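Local coordinates for chitin oligosaccahride binding protein NagB1 (Paenibacillus sp. FPU-7, PDB 7EHP), which binds N,N'-diacetylchitobiose and N,N',N''-triacetylchitotriose as an extracellular solute-binding protein, probably to deliver these chitin oligosaccharides to an importer, at residues Gly165-Met170 and Ala226-Ala231. Numbering follows the deposited sequence.
Sequences GWVANM and AEQQYA. With NAG (2-acetamido-2-deoxy-beta-D-glucopyranose), chain C.
Behind the sugar pocket of this periplasmic-binding-protein fold, residues 165-170 of helix 165-180 face helix 225-233 through a small buried contact centred on Val-167 and Gln-228, whose CA atoms lie 9.6 Å apart. Val-167 CG1 stands anti to its own backbone N (chi1 179°) and touches the amide oxygen, Gln-228 OE1, at 3.6 Å. The glutamine reaches across, extended beyond CG, and the two side chains run past each other in opposite directions. Beside them the methyl CE of Met-170 comes to 4.4 Å from Gln-228 NE2, a looser contact. The buried amide finds its polar partners outside the pair: NE2 bonds to Phe-241 O, and OE1 makes a weak bond to Ala-161 N.

One residue earlier, Trp-166 is a wall of the pocket. The acetamido group of NAG stands steeply on one face of its indole, O7 pointing away, with C8 3.5 Å from Trp-166 NE1 and N2 3.5 Å from Trp-166 CE3; Val-167 CG2 sits near the rim of the opposite face. With the indole cut back to an alanine, C8 and N2 of the sugar would probably lose the surface they rest on, and a gap would open between NAG and Val-167 CG2. Tyr-225 meets the indole edge-to-face, Glu-366 of helix 359-373 touches it too, and strand 237-243 contacts both Met-170 and Gln-228, joining the two helices to the sheet.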
loop_
_atom_site.group_PDB
_atom_site.type_symbol
_atom_site.label_atom_id
_atom_site.label_comp_id
_atom_site.label_asym_id
_atom_site.label_seq_id
_atom_site.Cartn_x
_atom_site.Cartn_y
_atom_site.Cartn_z
ATOM N N GLY A 165 -11.277 -5.700 -3.185
ATOM C CA GLY A 165 -11.002 -6.669 -2.142
ATOM C C GLY A 165 -9.746 -6.376 -1.345
ATOM O O GLY A 165 -9.690 -6.660 -0.148
ATOM N N TRP A 166 -8.724 -5.807 -1.990
ATOM C CA TRP A 166 -7.454 -5.580 -1.310
ATOM C C TRP A 166 -7.613 -4.621 -0.139
ATOM O O TRP A 166 -6.823 -4.670 0.811
ATOM C CB TRP A 166 -6.406 -5.050 -2.311
ATOM C CG TRP A 166 -6.661 -3.641 -2.745
ATOM C CD1 TRP A 166 -7.436 -3.221 -3.810
ATOM C CD2 TRP A 166 -6.164 -2.455 -2.120
ATOM N NE1 TRP A 166 -7.446 -1.846 -3.869
ATOM C CE2 TRP A 166 -6.669 -1.353 -2.846
ATOM C CE3 TRP A 166 -5.326 -2.215 -1.027
ATOM C CZ2 TRP A 166 -6.362 -0.031 -2.504
ATOM C CZ3 TRP A 166 -5.018 -0.899 -0.690
ATOM C CH2 TRP A 166 -5.539 0.172 -1.421
ATOM N N VAL A 167 -8.625 -3.747 -0.184
ATOM C CA VAL A 167 -8.821 -2.765 0.884
ATOM C C VAL A 167 -9.105 -3.462 2.209
ATOM O O VAL A 167 -8.633 -3.034 3.270
ATOM C CB VAL A 167 -9.956 -1.792 0.513
ATOM C CG1 VAL A 167 -10.178 -0.791 1.615
ATOM C CG2 VAL A 167 -9.647 -1.082 -0.811
ATOM N N ALA A 168 -9.898 -4.535 2.169
ATOM C CA ALA A 168 -10.270 -5.237 3.395
ATOM C C ALA A 168 -9.058 -5.892 4.054
ATOM O O ALA A 168 -9.036 -6.078 5.277
ATOM C CB ALA A 168 -11.343 -6.283 3.081
ATOM N N ASN A 169 -8.034 -6.210 3.269
ATOM C CA ASN A 169 -6.865 -6.898 3.790
ATOM C C ASN A 169 -5.890 -5.974 4.505
ATOM O O ASN A 169 -4.967 -6.473 5.159
ATOM C CB ASN A 169 -6.161 -7.644 2.649
ATOM C CG ASN A 169 -6.944 -8.846 2.213
ATOM O OD1 ASN A 169 -7.848 -9.285 2.931
ATOM N ND2 ASN A 169 -6.638 -9.375 1.042
ATOM N N MET A 170 -6.090 -4.658 4.434
ATOM C CA MET A 170 -5.140 -3.726 5.027
ATOM C C MET A 170 -5.188 -3.882 6.550
ATOM O O MET A 170 -4.226 -4.360 7.169
ATOM C CB MET A 170 -5.464 -2.291 4.585
ATOM C CG MET A 170 -4.701 -1.913 3.304
ATOM S SD MET A 170 -4.781 -0.161 2.860
ATOM C CE MET A 170 -6.537 0.169 2.679
ATOM N N ALA A 226 -12.291 4.553 -2.794
ATOM C CA ALA A 226 -12.350 5.993 -2.528
ATOM C C ALA A 226 -13.458 6.384 -1.558
ATOM O O ALA A 226 -13.365 7.439 -0.917
ATOM C CB ALA A 226 -12.551 6.772 -3.830
ATOM N N GLU A 227 -14.516 5.584 -1.452
ATOM C CA GLU A 227 -15.652 5.962 -0.616
ATOM C C GLU A 227 -15.301 5.965 0.871
ATOM O O GLU A 227 -15.849 6.770 1.634
ATOM C CB GLU A 227 -16.829 5.023 -0.910
ATOM C CG GLU A 227 -17.341 5.245 -2.333
ATOM C CD GLU A 227 -18.644 4.542 -2.646
ATOM O OE1 GLU A 227 -19.690 4.949 -2.099
ATOM O OE2 GLU A 227 -18.618 3.603 -3.473
ATOM N N GLN A 228 -14.379 5.103 1.306
ATOM C CA GLN A 228 -13.946 5.198 2.698
ATOM C C GLN A 228 -13.204 6.502 2.956
ATOM O O GLN A 228 -13.330 7.093 4.038
ATOM C CB GLN A 228 -13.107 3.978 3.072
ATOM C CG GLN A 228 -11.640 3.989 2.688
ATOM C CD GLN A 228 -10.868 2.928 3.463
ATOM O OE1 GLN A 228 -11.416 1.869 3.783
ATOM N NE2 GLN A 228 -9.596 3.202 3.764
ATOM N N GLN A 229 -12.491 7.004 1.951
ATOM C CA GLN A 229 -11.797 8.271 2.103
ATOM C C GLN A 229 -12.777 9.433 2.067
ATOM O O GLN A 229 -12.602 10.420 2.793
ATOM C CB GLN A 229 -10.726 8.398 1.015
ATOM C CG GLN A 229 -9.625 7.335 1.188
ATOM C CD GLN A 229 -8.611 7.298 0.061
ATOM O OE1 GLN A 229 -8.743 7.995 -0.945
ATOM N NE2 GLN A 229 -7.573 6.491 0.235
ATOM N N TYR A 230 -13.831 9.332 1.251
ATOM C CA TYR A 230 -14.881 10.340 1.328
ATOM C C TYR A 230 -15.450 10.406 2.742
ATOM O O TYR A 230 -15.519 11.485 3.344
ATOM C CB TYR A 230 -16.002 10.036 0.336
ATOM C CG TYR A 230 -15.640 9.905 -1.128
ATOM C CD1 TYR A 230 -14.515 10.526 -1.679
ATOM C CD2 TYR A 230 -16.468 9.173 -1.978
ATOM C CE1 TYR A 230 -14.228 10.392 -3.067
ATOM C CE2 TYR A 230 -16.188 9.027 -3.333
ATOM C CZ TYR A 230 -15.082 9.630 -3.876
ATOM O OH TYR A 230 -14.871 9.451 -5.221
ATOM N N ALA A 231 -15.853 9.249 3.291
ATOM C CA ALA A 231 -16.525 9.235 4.590
ATOM C C ALA A 231 -15.655 9.867 5.655
ATOM O O ALA A 231 -16.123 10.697 6.443
ATOM C CB ALA A 231 -16.902 7.805 4.993
HETATM C C1 NAG C . -1.259 -0.585 -2.300
HETATM C C2 NAG C . -1.593 -1.980 -2.821
HETATM C C3 NAG C . -1.582 -2.983 -1.677
HETATM C C4 NAG C . -0.244 -2.931 -0.958
HETATM C C5 NAG C . 0.059 -1.504 -0.506
HETATM C C6 NAG C . 1.422 -1.354 0.133
HETATM C C7 NAG C . -2.973 -2.430 -4.803
HETATM C C8 NAG C . -4.345 -2.412 -5.377
HETATM N N2 NAG C . -2.862 -2.010 -3.534
HETATM O O3 NAG C . -1.798 -4.285 -2.197
HETATM O O4 NAG C . -0.260 -3.776 0.186
HETATM O O5 NAG C . 0.017 -0.608 -1.625
HETATM O O6 NAG C . 2.459 -1.867 -0.693
HETATM O O7 NAG C . -1.998 -2.819 -5.455
#